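5-formaminoimidazole-4-carboxamide-1-(beta)-D-ribofuranosyl 5'-monophosphate synthetase (PDB 2R7K) catalyses the ATP- and formate-dependent formylation of AICAR to FAICAR, a folate-independent step of purine biosynthesis in Methanocaldococcus jannaschii. Local coordinates at residues 204-209 / 226-231; 152-157 / 199-204. One frame throughout, in Å; residues are numbered along the deposited sequence.

In the fold
Beyond the N-terminal parallel sheet the chain enters a small antiparallel sheet at edge strand 142-143, continues into strand 153-156, turns back through strand 166-169, runs over helices 172-184 and 190-195, and returns beside 153-156 in strand 197-200; there interaction 2 closes a loop of 41 intervening residues. G204, common to both contacts, leads on to strand 205-214, whose hairpin with strand 219-230 comes back after only 16 residues to close interaction 1. The two are therefore in series, neither nesting nor crossing, with centres about 15 Å apart. Interaction 2 belongs to the four-stranded sheet, interaction 1 to the five-stranded one. Both touch the bound ATP analogue and a second subunit of the hexamer.

Interaction 1. Residues 204-209 / 226-231; sequences GTNFCI and DKRYES. With ACP (phosphomethylphosphonic acid adenylate ester), chain E; AMZ (aminoimidazole 4-carboxamide ribonucleotide), chain F.
The side chain of N206 does a backbone's job: its OD1 accepts the N-H of R228 at 2.8 Å, nearly straight (168°) and in the amide plane. Regular pairing stops at C208 and D226, joined by C208 N to D226 O (2.8 Å) and D226 N to C208 O. Beyond it the strands splay, their segment axes 115° apart, and the asparagine spans the gap. CG stands opposite the backbone N (chi1 -176°), carrying the amide across, and ND2 is tied to S298 O. C208 SG sits over one face of the R228 guanidinium, 3.5 Å from NH1, with O5 of AICAR over the opposite face. D226 OD2 makes a salt bridge in plane at the guanidinium's edge, 3.1 Å from NH1, its OD1 being held by H210; D316 takes NH2. A leucine for R228 would probably cost D226 and D316 the charge that bridges them and leave C208 SG and the AICAR O5 without the flat group between them. E230 takes both ribose hydroxyls, O2' on OE1 (3.0 Å) and O3' on OE2, and OE1 pairs with R238 of a second subunit. This is an opened hairpin of the ATP-grasp fold, lining the nucleotide and AICAR sites.

Interaction 2. Residues 152-157 / 199-204; sequences TVIVKF and EEYVVG. With ACP (phosphomethylphosphonic acid adenylate ester), chain E.
Strands 153-156 and 199-200 run antiparallel, with I154 and E199 as a hydrogen-bonded pair (I154 N to E199 O 2.9 Å, E199 N to I154 O 3.1 Å), and beyond the strand end Y201 N still reaches T152 O. I154 and E199 put their side chains alongside each other, CG2 of the isoleucine on CG of the glutamate at 3.7 Å. Chi1 of 57° lodges E199 CG between its N and carbonyl carbon, and the extended chain carries the carboxylate to K156. There NZ meets E199 OE2 at 2.8 Å from well above the carboxylate plane (64°). The same NZ donates to O1A and N7 of the ATP analogue, so three acceptors grip it. Y201 packs CD1 against I154 CB at 3.7 Å. I154 CD1 lies against the face of the base at N9, while the C2 end of the adenine sits 3.6 Å above the centre of the tilted Y201 ring. At the base's rim, N6 donates to E199 OE2 at 2.8 Å and to E200 O, and V202 N donates to N1. Donors and acceptors thus match a 6-amino purine, consistent with selection of ATP over GTP, whose 6-oxo group and protonated N1 would reverse the pattern.

Interaction 1. Residues 204-209 / 226-231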
ATOM      1  N   GLY A 204       4.841 -25.091 -31.230  1.00 41.57           N
ATOM      2  CA  GLY A 204       5.367 -24.738 -29.922  1.00 38.08           C
ATOM      3  C   GLY A 204       4.419 -23.878 -29.113  1.00 37.53           C
ATOM      4  O   GLY A 204       3.241 -23.741 -29.446  1.00 32.14           O
ATOM      5  N   THR A 205       4.946 -23.296 -28.043  1.00 35.83           N
ATOM      6  CA  THR A 205       4.135 -22.537 -27.105  1.00 30.46           C
ATOM      7  C   THR A 205       4.252 -21.036 -27.385  1.00 30.13           C
ATOM      8  O   THR A 205       5.343 -20.520 -27.610  1.00 31.86           O
ATOM      9  CB  THR A 205       4.557 -22.863 -25.667  1.00 28.19           C
ATOM     10  OG1 THR A 205       5.976 -23.029 -25.616  1.00 27.44           O
ATOM     11  CG2 THR A 205       3.917 -24.155 -25.208  1.00 23.61           C
ATOM     12  N   ASN A 206       3.116 -20.352 -27.397  1.00 25.13           N
ATOM     13  CA  ASN A 206       3.056 -18.926 -27.667  1.00 29.70           C
ATOM     14  C   ASN A 206       3.491 -18.054 -26.484  1.00 30.77           C
ATOM     15  O   ASN A 206       2.911 -18.119 -25.398  1.00 29.36           O
ATOM     16  CB  ASN A 206       1.628 -18.548 -28.052  1.00 27.47           C
ATOM     17  CG  ASN A 206       1.487 -17.087 -28.456  1.00 31.41           C
ATOM     18  OD1 ASN A 206       0.433 -16.494 -28.259  1.00 34.54           O
ATOM     19  ND2 ASN A 206       2.533 -16.514 -29.049  1.00 32.73           N
ATOM     20  N   PHE A 207       4.514 -17.240 -26.708  1.00 31.95           N
ATOM     21  CA  PHE A 207       4.869 -16.169 -25.773  1.00 30.68           C
ATOM     22  C   PHE A 207       4.934 -14.859 -26.537  1.00 29.81           C
ATOM     23  O   PHE A 207       5.828 -14.659 -27.353  1.00 34.30           O
ATOM     24  CB  PHE A 207       6.220 -16.441 -25.129  1.00 29.88           C
ATOM     25  CG  PHE A 207       6.261 -17.706 -24.326  1.00 32.08           C
ATOM     26  CD1 PHE A 207       5.930 -17.700 -22.982  1.00 26.88           C
ATOM     27  CD2 PHE A 207       6.635 -18.903 -24.915  1.00 31.41           C
ATOM     28  CE1 PHE A 207       5.975 -18.866 -22.237  1.00 26.06           C
ATOM     29  CE2 PHE A 207       6.671 -20.074 -24.173  1.00 27.52           C
ATOM     30  CZ  PHE A 207       6.341 -20.050 -22.829  1.00 32.49           C
ATOM     31  N   CYS A 208       3.955 -13.989 -26.300  1.00 32.50           N
ATOM     32  CA  CYS A 208       4.016 -12.617 -26.783  1.00 28.56           C
ATOM     33  C   CYS A 208       4.729 -11.784 -25.718  1.00 30.87           C
ATOM     34  O   CYS A 208       4.179 -11.498 -24.666  1.00 32.26           O
ATOM     35  CB  CYS A 208       2.613 -12.089 -27.068  1.00 30.72           C
ATOM     36  SG  CYS A 208       1.656 -13.181 -28.198  1.00 38.92           S
ATOM     37  N   ILE A 209       5.974 -11.427 -25.987  1.00 33.73           N
ATOM     38  CA  ILE A 209       6.819 -10.819 -24.966  1.00 33.25           C
ATOM     39  C   ILE A 209       6.784  -9.300 -25.068  1.00 35.77           C
ATOM     40  O   ILE A 209       7.076  -8.722 -26.117  1.00 30.12           O
ATOM     41  CB  ILE A 209       8.250 -11.361 -25.066  1.00 33.40           C
ATOM     42  CG1 ILE A 209       8.218 -12.890 -24.941  1.00 29.60           C
ATOM     43  CG2 ILE A 209       9.134 -10.755 -23.984  1.00 30.88           C
ATOM     44  CD1 ILE A 209       9.446 -13.585 -25.502  1.00 37.68           C
ATOM     45  N   ASP A 226       2.028 -12.639 -22.585  1.00 28.85           N
ATOM     46  CA  ASP A 226       0.727 -13.296 -22.732  1.00 29.00           C
ATOM     47  C   ASP A 226       0.762 -14.331 -23.860  1.00 30.46           C
ATOM     48  O   ASP A 226       1.665 -14.327 -24.697  1.00 28.53           O
ATOM     49  CB  ASP A 226      -0.380 -12.271 -23.039  1.00 25.19           C
ATOM     50  CG  ASP A 226      -0.295 -11.709 -24.470  1.00 40.63           C
ATOM     51  OD1 ASP A 226       0.597 -10.872 -24.720  1.00 38.83           O
ATOM     52  OD2 ASP A 226      -1.137 -12.068 -25.341  1.00 39.77           O
ATOM     53  N   LYS A 227      -0.231 -15.215 -23.875  1.00 32.06           N
ATOM     54  CA  LYS A 227      -0.498 -16.033 -25.051  1.00 32.97           C
ATOM     55  C   LYS A 227      -1.835 -15.604 -25.643  1.00 35.38           C
ATOM     56  O   LYS A 227      -2.748 -15.202 -24.923  1.00 32.68           O
ATOM     57  CB  LYS A 227      -0.485 -17.528 -24.716  1.00 35.37           C
ATOM     58  CG  LYS A 227      -1.724 -18.057 -24.010  1.00 32.86           C
ATOM     59  CD  LYS A 227      -1.627 -19.574 -23.795  1.00 32.17           C
ATOM     60  CE  LYS A 227      -3.007 -20.214 -23.764  1.00 38.48           C
ATOM     61  NZ  LYS A 227      -2.954 -21.699 -23.710  1.00 39.01           N
ATOM     62  N   ARG A 228      -1.938 -15.673 -26.962  1.00 30.06           N
ATOM     63  CA  ARG A 228      -3.126 -15.212 -27.659  1.00 33.16           C
ATOM     64  C   ARG A 228      -4.249 -16.203 -27.451  1.00 27.29           C
ATOM     65  O   ARG A 228      -4.008 -17.401 -27.256  1.00 32.42           O
ATOM     66  CB  ARG A 228      -2.848 -15.072 -29.159  1.00 32.13           C
ATOM     67  CG  ARG A 228      -1.754 -14.084 -29.496  1.00 41.50           C
ATOM     68  CD  ARG A 228      -2.194 -12.673 -29.163  1.00 46.36           C
ATOM     69  NE  ARG A 228      -1.434 -11.681 -29.915  1.00 53.35           N
ATOM     70  CZ  ARG A 228      -0.723 -10.697 -29.370  1.00 50.11           C
ATOM     71  NH1 ARG A 228      -0.674 -10.550 -28.053  1.00 45.12           N
ATOM     72  NH2 ARG A 228      -0.066  -9.853 -30.153  1.00 46.08           N
ATOM     73  N   TYR A 229      -5.473 -15.684 -27.482  1.00 29.75           N
ATOM     74  CA  TYR A 229      -6.681 -16.476 -27.355  1.00 25.95           C
ATOM     75  C   TYR A 229      -7.480 -16.120 -28.592  1.00 33.40           C
ATOM     76  O   TYR A 229      -8.062 -15.035 -28.673  1.00 33.50           O
ATOM     77  CB  TYR A 229      -7.427 -16.069 -26.082  1.00 29.73           C
ATOM     78  CG  TYR A 229      -8.422 -17.060 -25.568  1.00 31.96           C
ATOM     79  CD1 TYR A 229      -8.193 -18.422 -25.675  1.00 31.79           C
ATOM     80  CD2 TYR A 229      -9.581 -16.637 -24.930  1.00 34.20           C
ATOM     81  CE1 TYR A 229      -9.101 -19.333 -25.181  1.00 33.74           C
ATOM     82  CE2 TYR A 229     -10.490 -17.545 -24.426  1.00 28.35           C
ATOM     83  CZ  TYR A 229     -10.243 -18.890 -24.561  1.00 34.37           C
ATOM     84  OH  TYR A 229     -11.149 -19.808 -24.078  1.00 39.74           O
ATOM     85  N   GLU A 230      -7.486 -17.030 -29.567  1.00 36.57           N
ATOM     86  CA  GLU A 230      -7.981 -16.734 -30.915  1.00 31.26           C
ATOM     87  C   GLU A 230      -9.189 -17.594 -31.307  1.00 34.76           C
ATOM     88  O   GLU A 230      -9.280 -18.750 -30.928  1.00 34.62           O
ATOM     89  CB  GLU A 230      -6.837 -16.896 -31.926  1.00 31.41           C
ATOM     90  CG  GLU A 230      -5.787 -15.800 -31.827  1.00 32.68           C
ATOM     91  CD  GLU A 230      -4.443 -16.187 -32.410  1.00 38.34           C
ATOM     92  OE1 GLU A 230      -4.148 -17.396 -32.511  1.00 44.47           O
ATOM     93  OE2 GLU A 230      -3.670 -15.269 -32.760  1.00 38.98           O
ATOM     94  N   SER A 231     -10.120 -17.009 -32.056  1.00 35.75           N
ATOM     95  CA  SER A 231     -11.320 -17.712 -32.510  1.00 33.33           C
ATOM     96  C   SER A 231     -11.317 -17.768 -34.049  1.00 33.54           C
ATOM     97  O   SER A 231     -11.016 -16.769 -34.696  1.00 34.32           O
ATOM     98  CB  SER A 231     -12.563 -16.982 -31.997  1.00 28.29           C
ATOM     99  OG  SER A 231     -13.754 -17.710 -32.244  1.00 33.24           O
TER
HETATM  100  PG  ACP E 400      -3.584  -9.775 -36.005  1.00 82.19           P
HETATM  101  O1G ACP E 400      -4.920  -9.761 -36.711  1.00 83.07           O
HETATM  102  O2G ACP E 400      -2.775  -8.515 -36.215  1.00 80.72           O
HETATM  103  O3G ACP E 400      -3.668 -10.219 -34.561  1.00 84.48           O
HETATM  104  PB  ACP E 400      -0.890 -10.978 -36.359  1.00 69.14           P
HETATM  105  O1B ACP E 400      -0.806 -10.524 -34.921  1.00 72.71           O
HETATM  106  O2B ACP E 400      -0.142 -10.166 -37.395  1.00 69.65           O
HETATM  107  C3B ACP E 400      -2.638 -11.076 -36.834  1.00 73.08           C
HETATM  108  PA  ACP E 400      -0.344 -13.465 -37.643  1.00 43.50           P
HETATM  109  O1A ACP E 400       1.057 -13.600 -38.179  1.00 43.10           O
HETATM  110  O2A ACP E 400      -1.500 -13.120 -38.546  1.00 46.26           O
HETATM  111  O3A ACP E 400      -0.275 -12.466 -36.376  1.00 57.80           O
HETATM  112  O5' ACP E 400      -0.714 -14.844 -36.923  1.00 42.97           O
HETATM  113  C5' ACP E 400      -2.053 -15.101 -36.528  1.00 36.77           C
HETATM  114  C4' ACP E 400      -1.979 -16.309 -35.621  1.00 41.13           C
HETATM  115  O4' ACP E 400      -1.587 -17.457 -36.381  1.00 39.22           O
HETATM  116  C3' ACP E 400      -0.903 -16.145 -34.558  1.00 37.53           C
HETATM  117  O3' ACP E 400      -1.387 -15.489 -33.378  1.00 42.27           O
HETATM  118  C2' ACP E 400      -0.483 -17.574 -34.291  1.00 41.93           C
HETATM  119  O2' ACP E 400      -1.360 -18.143 -33.320  1.00 42.84           O
HETATM  120  C1' ACP E 400      -0.685 -18.272 -35.634  1.00 34.38           C
HETATM  121  N9  ACP E 400       0.600 -18.300 -36.362  1.00 33.81           N
HETATM  122  C8  ACP E 400       1.120 -17.257 -37.039  1.00 31.03           C
HETATM  123  N7  ACP E 400       2.312 -17.581 -37.592  1.00 33.89           N
HETATM  124  C5  ACP E 400       2.566 -18.864 -37.271  1.00 33.30           C
HETATM  125  C6  ACP E 400       3.647 -19.832 -37.550  1.00 31.22           C
HETATM  126  N6  ACP E 400       4.726 -19.477 -38.286  1.00 34.99           N
HETATM  127  N1  ACP E 400       3.529 -21.071 -37.030  1.00 36.47           N
HETATM  128  C2  ACP E 400       2.460 -21.437 -36.293  1.00 34.20           C
HETATM  129  N3  ACP E 400       1.437 -20.609 -36.003  1.00 35.61           N
HETATM  130  C4  ACP E 400       1.438 -19.331 -36.452  1.00 28.69           C
HETATM  131  O5  AMZ F 401      -3.981  -9.012 -28.462  1.00 42.59           O
HETATM  132  C6  AMZ F 401      -4.977  -8.288 -28.464  1.00 46.66           C
HETATM  133  N2  AMZ F 401      -5.894  -8.234 -27.496  1.00 39.28           N
HETATM  134  C3A AMZ F 401      -5.242  -7.361 -29.635  1.00 43.60           C
HETATM  135  C7A AMZ F 401      -4.437  -7.231 -30.740  1.00 48.53           C
HETATM  136  N3  AMZ F 401      -3.301  -7.890 -30.965  1.00 46.77           N
HETATM  137  N1  AMZ F 401      -6.276  -6.544 -29.769  1.00 42.94           N
HETATM  138  C5  AMZ F 401      -6.124  -5.910 -30.939  1.00 46.28           C
HETATM  139  N   AMZ F 401      -4.999  -6.327 -31.533  1.00 52.86           N
HETATM  140  C1  AMZ F 401      -4.474  -5.862 -32.826  1.00 56.79           C
HETATM  141  C2  AMZ F 401      -5.143  -6.617 -33.975  1.00 61.21           C
HETATM  142  C3  AMZ F 401      -6.187  -5.642 -34.484  1.00 61.17           C
HETATM  143  O2  AMZ F 401      -6.303  -5.792 -35.899  1.00 62.44           O
HETATM  144  O1  AMZ F 401      -4.164  -6.839 -34.992  1.00 67.07           O
HETATM  145  O   AMZ F 401      -4.833  -4.460 -32.941  1.00 57.11           O
HETATM  146  C   AMZ F 401      -5.559  -4.279 -34.171  1.00 62.73           C
HETATM  147  C4  AMZ F 401      -6.650  -3.241 -33.892  1.00 54.81           C
HETATM  148  O3  AMZ F 401      -7.457  -3.672 -32.800  1.00 47.10           O
HETATM  149  P   AMZ F 401      -9.040  -3.453 -32.831  1.00 50.54           P
HETATM  150  OP1 AMZ F 401      -9.483  -2.033 -32.857  1.00 49.61           O
HETATM  151  O4  AMZ F 401      -9.585  -4.251 -34.134  1.00 53.63           O
HETATM  152  OP2 AMZ F 401      -9.627  -4.239 -31.546  1.00 46.68           O
HETATM  153  O   HOH W   1      -1.772 -19.129 -28.694  1.00 37.89           O

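Interaction 2. Residues 152-157 / 199-204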
ATOM      1  N   THR A 152       4.843 -28.863 -43.106  1.00 47.38           N
ATOM      2  CA  THR A 152       3.622 -28.177 -42.737  1.00 44.88           C
ATOM      3  C   THR A 152       3.894 -26.676 -42.742  1.00 42.82           C
ATOM      4  O   THR A 152       4.922 -26.208 -42.242  1.00 38.49           O
ATOM      5  CB  THR A 152       3.055 -28.663 -41.384  1.00 48.09           C
ATOM      6  OG1 THR A 152       2.794 -30.071 -41.460  1.00 50.83           O
ATOM      7  CG2 THR A 152       1.752 -27.953 -41.061  1.00 39.47           C
ATOM      8  N   VAL A 153       2.991 -25.930 -43.363  1.00 40.41           N
ATOM      9  CA  VAL A 153       3.141 -24.493 -43.458  1.00 38.13           C
ATOM     10  C   VAL A 153       1.850 -23.834 -43.023  1.00 40.18           C
ATOM     11  O   VAL A 153       0.791 -24.463 -43.040  1.00 36.21           O
ATOM     12  CB  VAL A 153       3.473 -24.029 -44.905  1.00 38.63           C
ATOM     13  CG1 VAL A 153       4.844 -24.549 -45.347  1.00 38.10           C
ATOM     14  CG2 VAL A 153       2.381 -24.452 -45.876  1.00 36.50           C
ATOM     15  N   ILE A 154       1.943 -22.573 -42.612  1.00 37.44           N
ATOM     16  CA  ILE A 154       0.754 -21.767 -42.418  1.00 40.40           C
ATOM     17  C   ILE A 154       0.722 -20.743 -43.547  1.00 31.72           C
ATOM     18  O   ILE A 154       1.770 -20.250 -43.977  1.00 37.44           O
ATOM     19  CB  ILE A 154       0.736 -21.078 -41.025  1.00 37.56           C
ATOM     20  CG1 ILE A 154      -0.550 -20.271 -40.840  1.00 35.11           C
ATOM     21  CG2 ILE A 154       1.978 -20.205 -40.836  1.00 30.05           C
ATOM     22  CD1 ILE A 154      -0.777 -19.782 -39.420  1.00 43.11           C
ATOM     23  N   VAL A 155      -0.468 -20.438 -44.049  1.00 35.98           N
ATOM     24  CA  VAL A 155      -0.569 -19.501 -45.165  1.00 41.77           C
ATOM     25  C   VAL A 155      -1.433 -18.298 -44.821  1.00 39.02           C
ATOM     26  O   VAL A 155      -2.592 -18.439 -44.432  1.00 41.89           O
ATOM     27  CB  VAL A 155      -1.091 -20.171 -46.470  1.00 38.77           C
ATOM     28  CG1 VAL A 155      -0.948 -19.204 -47.639  1.00 41.63           C
ATOM     29  CG2 VAL A 155      -0.319 -21.449 -46.759  1.00 36.21           C
ATOM     30  N   LYS A 156      -0.855 -17.113 -44.988  1.00 49.62           N
ATOM     31  CA  LYS A 156      -1.506 -15.876 -44.592  1.00 57.28           C
ATOM     32  C   LYS A 156      -1.877 -15.003 -45.790  1.00 63.33           C
ATOM     33  O   LYS A 156      -1.046 -14.725 -46.654  1.00 61.79           O
ATOM     34  CB  LYS A 156      -0.603 -15.101 -43.630  1.00 52.94           C
ATOM     35  CG  LYS A 156      -0.214 -15.899 -42.398  1.00 46.11           C
ATOM     36  CD  LYS A 156       0.904 -15.231 -41.624  1.00 41.83           C
ATOM     37  CE  LYS A 156       1.233 -16.031 -40.365  1.00 43.11           C
ATOM     38  NZ  LYS A 156       2.461 -15.544 -39.671  1.00 42.27           N
ATOM     39  N   PHE A 157      -3.134 -14.575 -45.825  1.00 69.95           N
ATOM     40  CA  PHE A 157      -3.606 -13.652 -46.843  1.00 80.39           C
ATOM     41  C   PHE A 157      -4.110 -12.377 -46.174  1.00 87.49           C
ATOM     42  O   PHE A 157      -4.942 -12.440 -45.265  1.00 85.95           O
ATOM     43  CB  PHE A 157      -4.748 -14.278 -47.651  1.00 80.00           C
ATOM     44  CG  PHE A 157      -4.526 -15.720 -48.013  1.00 80.69           C
ATOM     45  CD1 PHE A 157      -4.858 -16.732 -47.125  1.00 81.66           C
ATOM     46  CD2 PHE A 157      -4.006 -16.066 -49.249  1.00 82.31           C
ATOM     47  CE1 PHE A 157      -4.658 -18.063 -47.458  1.00 83.04           C
ATOM     48  CE2 PHE A 157      -3.808 -17.394 -49.591  1.00 82.94           C
ATOM     49  CZ  PHE A 157      -4.133 -18.392 -48.693  1.00 82.43           C
ATOM     50  N   GLU A 199       4.675 -19.646 -44.830  1.00 37.77           N
ATOM     51  CA  GLU A 199       5.828 -19.863 -43.971  1.00 35.48           C
ATOM     52  C   GLU A 199       5.741 -21.147 -43.167  1.00 32.98           C
ATOM     53  O   GLU A 199       4.661 -21.689 -42.932  1.00 37.64           O
ATOM     54  CB  GLU A 199       6.065 -18.662 -43.034  1.00 41.70           C
ATOM     55  CG  GLU A 199       4.887 -18.298 -42.133  1.00 41.65           C
ATOM     56  CD  GLU A 199       5.239 -17.209 -41.122  1.00 45.16           C
ATOM     57  OE1 GLU A 199       6.050 -16.317 -41.455  1.00 51.42           O
ATOM     58  OE2 GLU A 199       4.705 -17.247 -39.991  1.00 44.32           O
ATOM     59  N   GLU A 200       6.900 -21.624 -42.745  1.00 32.76           N
ATOM     60  CA  GLU A 200       6.980 -22.756 -41.849  1.00 35.20           C
ATOM     61  C   GLU A 200       5.950 -22.646 -40.724  1.00 40.25           C
ATOM     62  O   GLU A 200       5.815 -21.601 -40.094  1.00 41.10           O
ATOM     63  CB  GLU A 200       8.386 -22.818 -41.270  1.00 34.73           C
ATOM     64  CG  GLU A 200       8.578 -23.806 -40.143  1.00 38.61           C
ATOM     65  CD  GLU A 200       9.986 -23.770 -39.604  1.00 46.85           C
ATOM     66  OE1 GLU A 200      10.723 -22.805 -39.921  1.00 46.56           O
ATOM     67  OE2 GLU A 200      10.360 -24.710 -38.871  1.00 55.18           O
ATOM     68  N   TYR A 201       5.208 -23.718 -40.484  1.00 40.37           N
ATOM     69  CA  TYR A 201       4.319 -23.753 -39.339  1.00 33.89           C
ATOM     70  C   TYR A 201       5.164 -24.169 -38.135  1.00 42.79           C
ATOM     71  O   TYR A 201       5.698 -25.287 -38.093  1.00 33.48           O
ATOM     72  CB  TYR A 201       3.153 -24.718 -39.568  1.00 36.07           C
ATOM     73  CG  TYR A 201       2.108 -24.664 -38.477  1.00 36.74           C
ATOM     74  CD1 TYR A 201       0.914 -23.982 -38.665  1.00 34.07           C
ATOM     75  CD2 TYR A 201       2.322 -25.285 -37.249  1.00 32.16           C
ATOM     76  CE1 TYR A 201      -0.044 -23.919 -37.663  1.00 38.06           C
ATOM     77  CE2 TYR A 201       1.372 -25.230 -36.236  1.00 31.51           C
ATOM     78  CZ  TYR A 201       0.191 -24.543 -36.449  1.00 39.09           C
ATOM     79  OH  TYR A 201      -0.762 -24.487 -35.454  1.00 37.65           O
ATOM     80  N   VAL A 202       5.327 -23.255 -37.178  1.00 38.14           N
ATOM     81  CA  VAL A 202       6.128 -23.548 -35.990  1.00 35.33           C
ATOM     82  C   VAL A 202       5.258 -24.195 -34.920  1.00 32.50           C
ATOM     83  O   VAL A 202       4.204 -23.676 -34.566  1.00 35.73           O
ATOM     84  CB  VAL A 202       6.852 -22.288 -35.444  1.00 42.22           C
ATOM     85  CG1 VAL A 202       7.636 -22.616 -34.166  1.00 40.00           C
ATOM     86  CG2 VAL A 202       7.791 -21.722 -36.504  1.00 39.88           C
ATOM     87  N   VAL A 203       5.685 -25.357 -34.436  1.00 28.02           N
ATOM     88  CA  VAL A 203       4.916 -26.074 -33.438  1.00 36.92           C
ATOM     89  C   VAL A 203       5.538 -25.851 -32.063  1.00 34.96           C
ATOM     90  O   VAL A 203       6.630 -26.335 -31.771  1.00 42.01           O
ATOM     91  CB  VAL A 203       4.810 -27.576 -33.765  1.00 40.77           C
ATOM     92  CG1 VAL A 203       3.828 -28.254 -32.821  1.00 33.87           C
ATOM     93  CG2 VAL A 203       4.378 -27.764 -35.219  1.00 38.51           C
ATOM     94  N   GLY A 204       4.841 -25.091 -31.230  1.00 41.57           N
ATOM     95  CA  GLY A 204       5.367 -24.738 -29.922  1.00 38.08           C
ATOM     96  C   GLY A 204       4.419 -23.878 -29.113  1.00 37.53           C
ATOM     97  O   GLY A 204       3.241 -23.741 -29.446  1.00 32.14           O
TER
HETATM   98  PG  ACP E 400      -3.584  -9.775 -36.005  1.00 82.19           P
HETATM   99  O1G ACP E 400      -4.920  -9.761 -36.711  1.00 83.07           O
HETATM  100  O2G ACP E 400      -2.775  -8.515 -36.215  1.00 80.72           O
HETATM  101  O3G ACP E 400      -3.668 -10.219 -34.561  1.00 84.48           O
HETATM  102  PB  ACP E 400      -0.890 -10.978 -36.359  1.00 69.14           P
HETATM  103  O1B ACP E 400      -0.806 -10.524 -34.921  1.00 72.71           O
HETATM  104  O2B ACP E 400      -0.142 -10.166 -37.395  1.00 69.65           O
HETATM  105  C3B ACP E 400      -2.638 -11.076 -36.834  1.00 73.08           C
HETATM  106  PA  ACP E 400      -0.344 -13.465 -37.643  1.00 43.50           P
HETATM  107  O1A ACP E 400       1.057 -13.600 -38.179  1.00 43.10           O
HETATM  108  O2A ACP E 400      -1.500 -13.120 -38.546  1.00 46.26           O
HETATM  109  O3A ACP E 400      -0.275 -12.466 -36.376  1.00 57.80           O
HETATM  110  O5' ACP E 400      -0.714 -14.844 -36.923  1.00 42.97           O
HETATM  111  C5' ACP E 400      -2.053 -15.101 -36.528  1.00 36.77           C
HETATM  112  C4' ACP E 400      -1.979 -16.309 -35.621  1.00 41.13           C
HETATM  113  O4' ACP E 400      -1.587 -17.457 -36.381  1.00 39.22           O
HETATM  114  C3' ACP E 400      -0.903 -16.145 -34.558  1.00 37.53           C
HETATM  115  O3' ACP E 400      -1.387 -15.489 -33.378  1.00 42.27           O
HETATM  116  C2' ACP E 400      -0.483 -17.574 -34.291  1.00 41.93           C
HETATM  117  O2' ACP E 400      -1.360 -18.143 -33.320  1.00 42.84           O
HETATM  118  C1' ACP E 400      -0.685 -18.272 -35.634  1.00 34.38           C
HETATM  119  N9  ACP E 400       0.600 -18.300 -36.362  1.00 33.81           N
HETATM  120  C8  ACP E 400       1.120 -17.257 -37.039  1.00 31.03           C
HETATM  121  N7  ACP E 400       2.312 -17.581 -37.592  1.00 33.89           N
HETATM  122  C5  ACP E 400       2.566 -18.864 -37.271  1.00 33.30           C
HETATM  123  C6  ACP E 400       3.647 -19.832 -37.550  1.00 31.22           C
HETATM  124  N6  ACP E 400       4.726 -19.477 -38.286  1.00 34.99           N
HETATM  125  N1  ACP E 400       3.529 -21.071 -37.030  1.00 36.47           N
HETATM  126  C2  ACP E 400       2.460 -21.437 -36.293  1.00 34.20           C
HETATM  127  N3  ACP E 400       1.437 -20.609 -36.003  1.00 35.61           N
HETATM  128  C4  ACP E 400       1.438 -19.331 -36.452  1.00 28.69           C